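Local coordinates for uncharacterized protein (Bacteroides vulgatus, PDB 4Q88) that is of uncertain function but, as a member of glycoside hydrolase family 88, probably hydrolyses a carbohydrate substrate, at residues 60-63 against 64-68; 290-293 against 294-297; 76-80 against 81-85. One frame throughout, in Å; residues are numbered along the deposited sequence.

Contact 1: 60-63 against 64-68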
loop_
_atom_site.group_PDB
_atom_site.type_symbol
_atom_site.label_atom_id
_atom_site.label_comp_id
_atom_site.label_asym_id
_atom_site.label_seq_id
_atom_site.Cartn_x
_atom_site.Cartn_y
_atom_site.Cartn_z
ATOM N N TYR A 60 -1.317 14.707 -14.878
ATOM C CA TYR A 60 -1.500 13.741 -13.792
ATOM C C TYR A 60 -1.130 14.419 -12.486
ATOM O O TYR A 60 -1.819 14.287 -11.494
ATOM C CB TYR A 60 -0.653 12.474 -13.986
ATOM C CG TYR A 60 -0.977 11.603 -15.169
ATOM C CD1 TYR A 60 -2.220 11.638 -15.811
ATOM C CD2 TYR A 60 -0.069 10.681 -15.598
ATOM C CE1 TYR A 60 -2.490 10.802 -16.893
ATOM C CE2 TYR A 60 -0.326 9.866 -16.673
ATOM C CZ TYR A 60 -1.538 9.934 -17.322
ATOM O OH TYR A 60 -1.757 9.114 -18.408
ATOM N N LEU A 61 -0.081 15.232 -12.500
ATOM C CA LEU A 61 0.311 15.960 -11.293
ATOM C C LEU A 61 -0.807 16.898 -10.826
ATOM O O LEU A 61 -1.132 17.000 -9.639
ATOM C CB LEU A 61 1.592 16.756 -11.543
ATOM C CG LEU A 61 2.235 17.357 -10.292
ATOM C CD1 LEU A 61 2.775 16.201 -9.458
ATOM C CD2 LEU A 61 3.339 18.337 -10.748
ATOM N N GLN A 62 -1.408 17.596 -11.782
ATOM C CA GLN A 62 -2.435 18.554 -11.466
ATOM C C GLN A 62 -3.658 17.843 -10.917
ATOM O O GLN A 62 -4.398 18.434 -10.118
ATOM C CB GLN A 62 -2.862 19.324 -12.729
ATOM C CG GLN A 62 -3.757 20.528 -12.400
ATOM C CD GLN A 62 -3.006 21.554 -11.574
ATOM O OE1 GLN A 62 -1.864 21.853 -11.863
ATOM N NE2 GLN A 62 -3.628 22.075 -10.539
ATOM N N TYR A 63 -3.881 16.591 -11.309
ATOM C CA TYR A 63 -5.010 15.832 -10.721
ATOM C C TYR A 63 -4.828 15.655 -9.199
ATOM O O TYR A 63 -5.797 15.828 -8.415
ATOM C CB TYR A 63 -5.194 14.499 -11.444
ATOM C CG TYR A 63 -6.445 13.733 -11.118
ATOM C CD1 TYR A 63 -6.447 12.797 -10.097
ATOM C CD2 TYR A 63 -7.611 13.876 -11.873
ATOM C CE1 TYR A 63 -7.578 12.066 -9.790
ATOM C CE2 TYR A 63 -8.773 13.151 -11.555
ATOM C CZ TYR A 63 -8.736 12.237 -10.500
ATOM O OH TYR A 63 -9.825 11.462 -10.171
ATOM N N SER A 64 -3.623 15.293 -8.783
ATOM C CA SER A 64 -3.306 15.179 -7.349
ATOM C C SER A 64 -3.328 16.540 -6.639
ATOM O O SER A 64 -3.788 16.654 -5.501
ATOM C CB SER A 64 -1.992 14.417 -7.103
ATOM O OG SER A 64 -2.187 13.036 -7.363
ATOM N N ILE A 65 -2.833 17.587 -7.283
ATOM C CA ILE A 65 -2.835 18.911 -6.671
ATOM C C ILE A 65 -4.279 19.357 -6.470
ATOM O O ILE A 65 -4.627 19.883 -5.426
ATOM C CB ILE A 65 -2.084 19.947 -7.544
ATOM C CG1 ILE A 65 -0.588 19.641 -7.563
ATOM C CG2 ILE A 65 -2.368 21.384 -7.081
ATOM C CD1 ILE A 65 0.194 20.356 -8.645
ATOM N N ASP A 66 -5.128 19.106 -7.454
ATOM C CA ASP A 66 -6.537 19.541 -7.376
ATOM C C ASP A 66 -7.230 18.791 -6.252
ATOM O O ASP A 66 -8.082 19.335 -5.548
ATOM C CB ASP A 66 -7.261 19.299 -8.713
ATOM C CG ASP A 66 -6.867 20.275 -9.800
ATOM O OD1 ASP A 66 -6.076 21.215 -9.536
ATOM O OD2 ASP A 66 -7.268 20.018 -10.969
ATOM N N TRP A 67 -6.887 17.517 -6.076
ATOM C CA TRP A 67 -7.440 16.766 -4.927
ATOM C C TRP A 67 -6.942 17.275 -3.591
ATOM O O TRP A 67 -7.743 17.434 -2.665
ATOM C CB TRP A 67 -7.099 15.285 -5.070
ATOM C CG TRP A 67 -7.385 14.372 -3.912
ATOM C CD1 TRP A 67 -8.594 13.856 -3.549
ATOM C CD2 TRP A 67 -6.412 13.745 -3.085
ATOM N NE1 TRP A 67 -8.443 12.945 -2.523
ATOM C CE2 TRP A 67 -7.105 12.869 -2.203
ATOM C CE3 TRP A 67 -5.022 13.851 -2.977
ATOM C CZ2 TRP A 67 -6.435 12.085 -1.251
ATOM C CZ3 TRP A 67 -4.365 13.077 -2.032
ATOM C CH2 TRP A 67 -5.081 12.215 -1.168
ATOM N N ALA A 68 -5.639 17.576 -3.487
ATOM C CA ALA A 68 -5.108 18.093 -2.251
ATOM C C ALA A 68 -5.709 19.472 -1.905
ATOM O O ALA A 68 -6.037 19.738 -0.759
ATOM C CB ALA A 68 -3.616 18.183 -2.300
#

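Contact 2: 290-293 against 294-297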
loop_
_atom_site.group_PDB
_atom_site.type_symbol
_atom_site.label_atom_id
_atom_site.label_comp_id
_atom_site.label_asym_id
_atom_site.label_seq_id
_atom_site.Cartn_x
_atom_site.Cartn_y
_atom_site.Cartn_z
ATOM N N LEU A 290 17.954 -5.949 -3.316
ATOM C CA LEU A 290 17.645 -6.589 -2.048
ATOM C C LEU A 290 17.049 -7.980 -2.211
ATOM O O LEU A 290 17.029 -8.772 -1.249
ATOM C CB LEU A 290 16.679 -5.682 -1.254
ATOM C CG LEU A 290 17.258 -4.374 -0.745
ATOM C CD1 LEU A 290 16.181 -3.740 0.122
ATOM C CD2 LEU A 290 18.542 -4.571 0.073
ATOM N N LEU A 291 16.626 -8.311 -3.443
ATOM C CA LEU A 291 16.143 -9.630 -3.784
ATOM C C LEU A 291 16.853 -10.164 -5.002
ATOM O O LEU A 291 17.019 -9.437 -6.015
ATOM C CB LEU A 291 14.644 -9.567 -4.087
ATOM C CG LEU A 291 13.735 -9.017 -3.028
ATOM C CD1 LEU A 291 12.317 -8.980 -3.572
ATOM C CD2 LEU A 291 13.799 -9.883 -1.764
ATOM N N ASN A 292 17.280 -11.415 -4.909
ATOM C CA ASN A 292 18.011 -12.063 -5.968
ATOM C C ASN A 292 17.179 -12.153 -7.258
ATOM O O ASN A 292 16.065 -12.713 -7.266
ATOM C CB ASN A 292 18.484 -13.463 -5.531
ATOM C CG ASN A 292 19.242 -14.175 -6.619
ATOM O OD1 ASN A 292 18.664 -14.743 -7.538
ATOM N ND2 ASN A 292 20.574 -14.113 -6.542
ATOM N N ALA A 293 17.708 -11.591 -8.341
ATOM C CA ALA A 293 16.960 -11.553 -9.613
ATOM C C ALA A 293 16.612 -12.919 -10.190
ATOM O O ALA A 293 15.556 -13.090 -10.772
ATOM C CB ALA A 293 17.719 -10.706 -10.665
ATOM N N ASP A 294 17.511 -13.898 -10.099
ATOM C CA ASP A 294 17.258 -15.187 -10.677
ATOM C C ASP A 294 16.159 -15.932 -9.891
ATOM O O ASP A 294 15.313 -16.580 -10.482
ATOM C CB ASP A 294 18.548 -16.007 -10.705
ATOM C CG ASP A 294 19.583 -15.428 -11.670
ATOM O OD1 ASP A 294 19.196 -14.857 -12.724
ATOM O OD2 ASP A 294 20.783 -15.549 -11.363
ATOM N N ILE A 295 16.167 -15.803 -8.573
ATOM C CA ILE A 295 15.164 -16.461 -7.740
ATOM C C ILE A 295 13.784 -15.822 -7.931
ATOM O O ILE A 295 12.793 -16.517 -8.118
ATOM C CB ILE A 295 15.571 -16.411 -6.255
ATOM C CG1 ILE A 295 16.771 -17.328 -6.047
ATOM C CG2 ILE A 295 14.378 -16.805 -5.362
ATOM C CD1 ILE A 295 17.406 -17.183 -4.681
ATOM N N TYR A 296 13.724 -14.510 -7.909
ATOM C CA TYR A 296 12.428 -13.824 -7.901
ATOM C C TYR A 296 11.911 -13.414 -9.258
ATOM O O TYR A 296 10.750 -13.075 -9.353
ATOM C CB TYR A 296 12.413 -12.654 -6.940
ATOM C CG TYR A 296 12.524 -13.145 -5.517
ATOM C CD1 TYR A 296 11.426 -13.706 -4.876
ATOM C CD2 TYR A 296 13.717 -13.119 -4.849
ATOM C CE1 TYR A 296 11.534 -14.234 -3.600
ATOM C CE2 TYR A 296 13.831 -13.609 -3.560
ATOM C CZ TYR A 296 12.714 -14.186 -2.948
ATOM O OH TYR A 296 12.839 -14.646 -1.684
ATOM N N SER A 297 12.753 -13.402 -10.300
ATOM C CA SER A 297 12.244 -12.979 -11.636
ATOM C C SER A 297 11.109 -13.936 -12.163
ATOM O O SER A 297 10.131 -13.476 -12.664
ATOM C CB SER A 297 13.396 -12.641 -12.645
ATOM O OG SER A 297 14.166 -11.472 -12.276
HETATM O O HOH W 1 21.948 -15.226 -8.772
#

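Contact 3: 76-80 against 81-85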
loop_
_atom_site.group_PDB
_atom_site.type_symbol
_atom_site.label_atom_id
_atom_site.label_comp_id
_atom_site.label_asym_id
_atom_site.label_seq_id
_atom_site.Cartn_x
_atom_site.Cartn_y
_atom_site.Cartn_z
ATOM N N ALA A 76 -8.739 14.039 8.118
ATOM C CA ALA A 76 -9.974 14.345 8.912
ATOM C C ALA A 76 -9.789 15.726 9.551
ATOM O O ALA A 76 -8.653 16.089 9.882
ATOM C CB ALA A 76 -10.204 13.316 9.962
ATOM N N THR A 77 -10.858 16.522 9.648
ATOM C CA THR A 77 -10.703 17.963 9.872
ATOM C C THR A 77 -10.872 18.513 11.314
ATOM O O THR A 77 -10.729 19.704 11.505
ATOM C CB THR A 77 -11.679 18.719 8.955
ATOM O OG1 THR A 77 -13.021 18.263 9.234
ATOM C CG2 THR A 77 -11.335 18.494 7.471
ATOM N N SER A 78 -11.180 17.685 12.328
ATOM C CA SER A 78 -11.402 18.193 13.683
ATOM C C SER A 78 -10.220 18.996 14.212
ATOM O O SER A 78 -9.049 18.544 14.129
ATOM C CB SER A 78 -11.694 17.072 14.670
ATOM O OG SER A 78 -11.542 17.598 15.980
ATOM N N ASN A 79 -10.466 20.186 14.777
ATOM C CA ASN A 79 -9.366 20.904 15.429
ATOM C C ASN A 79 -9.415 20.784 16.924
ATOM O O ASN A 79 -8.770 21.537 17.630
ATOM C CB ASN A 79 -9.370 22.379 15.024
ATOM C CG ASN A 79 -8.948 22.575 13.583
ATOM O OD1 ASN A 79 -7.966 22.017 13.124
ATOM N ND2 ASN A 79 -9.699 23.388 12.869
ATOM N N ASN A 80 -10.198 19.848 17.425
ATOM C CA ASN A 80 -10.278 19.622 18.844
ATOM C C ASN A 80 -9.548 18.329 19.235
ATOM O O ASN A 80 -10.145 17.246 19.202
ATOM C CB ASN A 80 -11.746 19.504 19.196
ATOM C CG ASN A 80 -11.987 19.325 20.683
ATOM O OD1 ASN A 80 -11.071 19.391 21.500
ATOM N ND2 ASN A 80 -13.260 19.150 21.040
ATOM N N LYS A 81 -8.296 18.457 19.670
ATOM C CA LYS A 81 -7.453 17.281 19.933
ATOM C C LYS A 81 -7.973 16.426 21.060
ATOM O O LYS A 81 -7.718 15.206 21.088
ATOM C CB LYS A 81 -6.002 17.685 20.207
ATOM C CG LYS A 81 -5.271 18.227 18.981
ATOM C CD LYS A 81 -3.807 18.410 19.320
ATOM C CE LYS A 81 -2.976 19.014 18.200
ATOM N NZ LYS A 81 -3.423 20.380 17.867
ATOM N N ALA A 82 -8.731 17.012 21.976
ATOM C CA ALA A 82 -9.367 16.238 23.014
ATOM C C ALA A 82 -10.333 15.194 22.451
ATOM O O ALA A 82 -10.628 14.222 23.140
ATOM C CB ALA A 82 -10.112 17.133 23.978
ATOM N N GLU A 83 -10.893 15.401 21.266
ATOM C CA GLU A 83 -11.829 14.407 20.692
ATOM C C GLU A 83 -11.211 13.459 19.652
ATOM O O GLU A 83 -11.910 12.589 19.090
ATOM C CB GLU A 83 -13.048 15.054 20.065
ATOM C CG GLU A 83 -12.852 15.616 18.675
ATOM C CD GLU A 83 -14.090 16.306 18.134
ATOM O OE1 GLU A 83 -15.198 15.987 18.618
ATOM O OE2 GLU A 83 -13.949 17.114 17.188
ATOM N N TRP A 84 -9.934 13.646 19.339
ATOM C CA TRP A 84 -9.319 12.861 18.264
ATOM C C TRP A 84 -9.308 11.359 18.589
ATOM O O TRP A 84 -9.019 10.942 19.712
ATOM C CB TRP A 84 -7.888 13.335 17.961
ATOM C CG TRP A 84 -7.826 14.646 17.289
ATOM C CD1 TRP A 84 -8.890 15.486 16.994
ATOM C CD2 TRP A 84 -6.664 15.289 16.766
ATOM N NE1 TRP A 84 -8.439 16.601 16.358
ATOM C CE2 TRP A 84 -7.079 16.532 16.223
ATOM C CE3 TRP A 84 -5.308 14.967 16.732
ATOM C CZ2 TRP A 84 -6.188 17.414 15.598
ATOM C CZ3 TRP A 84 -4.417 15.855 16.146
ATOM C CH2 TRP A 84 -4.860 17.069 15.582
ATOM N N ARG A 85 -9.724 10.581 17.609
ATOM C CA ARG A 85 -9.811 9.126 17.734
ATOM C C ARG A 85 -8.892 8.434 16.759
ATOM O O ARG A 85 -8.488 9.006 15.726
ATOM C CB ARG A 85 -11.230 8.662 17.482
ATOM C CG ARG A 85 -12.221 9.235 18.448
ATOM C CD ARG A 85 -13.488 8.413 18.441
ATOM N NE ARG A 85 -14.177 8.672 19.699
ATOM C CZ ARG A 85 -14.809 7.759 20.422
ATOM N NH1 ARG A 85 -14.898 6.492 20.006
ATOM N NH2 ARG A 85 -15.364 8.134 21.571
HETATM O O HOH W 2 -5.783 21.528 17.811
#

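Contact 1: 60-63 against 64-68
Q62 and D66, one helical turn apart, join their polar ends on the outer side of helix 58-70. From CB, which points away from the next turn, the Q62 chain runs to CG anti to the backbone N (chi1 -169°) and bends at chi2 (64°), bringing the amide over the next turn. CG passes beside the carboxylate, 3.7 Å from D66 OD1. At the tip the amide divides its work: OE1 lies near the end of I65, while NE2 donates to D66 OD1 over 2.8 Å. That oxygen is met on its syn side, though 33° out of the carboxylate plane; seen from Q62, the partner lies almost in the amide plane. NE2 also touches I65 CG2, at 3.7 Å. On the neighbouring stripe L61 CG meets I65 CD1 at 4.0 Å. Beneath, I65 N, D66 N and W67 N bond to the carbonyls of L61, Q62 and Y63. The buried face points elsewhere: Y60 OH reaches H21, Y63 OH reaches H31 O, and S64 OG pairs with H45. An i to i+4 side-chain bond above i to i+4 backbone bonds is standard alpha-helix geometry, here in what is probably an (alpha/alpha)6 barrel, as in family 88 relatives.

Contact 2: 290-293 against 294-297
Y296 overlaps L291 along the CD2-CE2 side of its ring: CD2 lies 3.7 Å from L291 CB, and CE2 4.1 Å from L291 CD2. The two side chains cross at about a right angle, and the N292 carbonyl oxygen sits near the ring plane beside CD2. I295 CG2 covers one face toward the rim, while K245 and A248 of helix 233-249 and I286 of helix 272-287 also touch the tyrosine. Cutting Y296 back to an alanine is likely to open a gap beside L291 and remove the aromatic contact with K245 and A248. N292 does the polar work. CG, anti to the backbone N (chi1 179°), turns OD1 to the helix's first turn, where it accepts from I295 N at 2.9 Å, in the amide carbonyl plane. The backbone oxygen of N292 takes Y296 N at 3.0 Å, nearly head-on. On the solvent side, ND2 donates to a water 2.8 Å away, which donates to D294 OD2 at 2.9 Å. D294, in the first turn, would also suit the positive end of the helix dipole. An asparagine N-cap, with L291 and Y296 closing a hydrophobic staple across it, is a classic start for a helix, here 293-311.

Contact 3: 76-80 against 81-85
Side chain to side chain, S78 OG donates to E83 OE2 over 2.7 Å, on the anti lone pair facing away from the other carboxylate oxygen. E83 gets there by setting CG between its backbone N and carbonyl carbon (chi1 80°) and then running out extended. The same hydroxyl also accepts, taking N80 N at 3.0 Å to close an ST turn. Weak bonds come from W84, whose indole NE1 is shared between S78 O at 3.0 Å and S78 OG at 3.3 Å, both bent; the two oxygens lie at the ring edge, close to its plane. R122 of helix 117-132 takes S78 O as well. Among backbone bonds, E83 N reaches N80 O at 2.9 Å, with the donor 43° out of the carbonyl plane, as the chain winds into the 3-10 turn 81-83. N80 OD1 adds a long, weak bond to A82 N. Within 81-85, K81 CG lies over one face of the W84 ring, toward its rim. K81 NZ forms a salt bridge with E125 and donates to a water 2.6 Å away. With one hydroxyl relaying between a backbone NH and a carboxylate, and more weakly approached by the indole NH, this surface turn takes its shape mainly from polar bonds; the carboxylate, able only to accept, probably sets the hydroxyl's proton toward E83, leaving its oxygen to receive N80 N.

Overall arrangement
All three contacts are local and none touches another; contacts 2 and 3 lie on opposite sides of the chain's centre. Contact 1 is the most buried, its inner face packing on helices 13-30, 39-55 and 103-113 and its polar pair kept to the outside. Contact 2, partly buried, is the start of a helix: its apolar half faces helices 233-249 and 272-287, its polar half the solvent. Contact 3 lies at the surface, in the loop joining helix 58-70, which carries contact 1, to helix 103-113. Regular i to i+4 bonding is thus joined by side-chain capping in contact 2 and replaced in contact 3 by a hydroxyl-carboxylate bond and side-chain-to-backbone bonds round a turn.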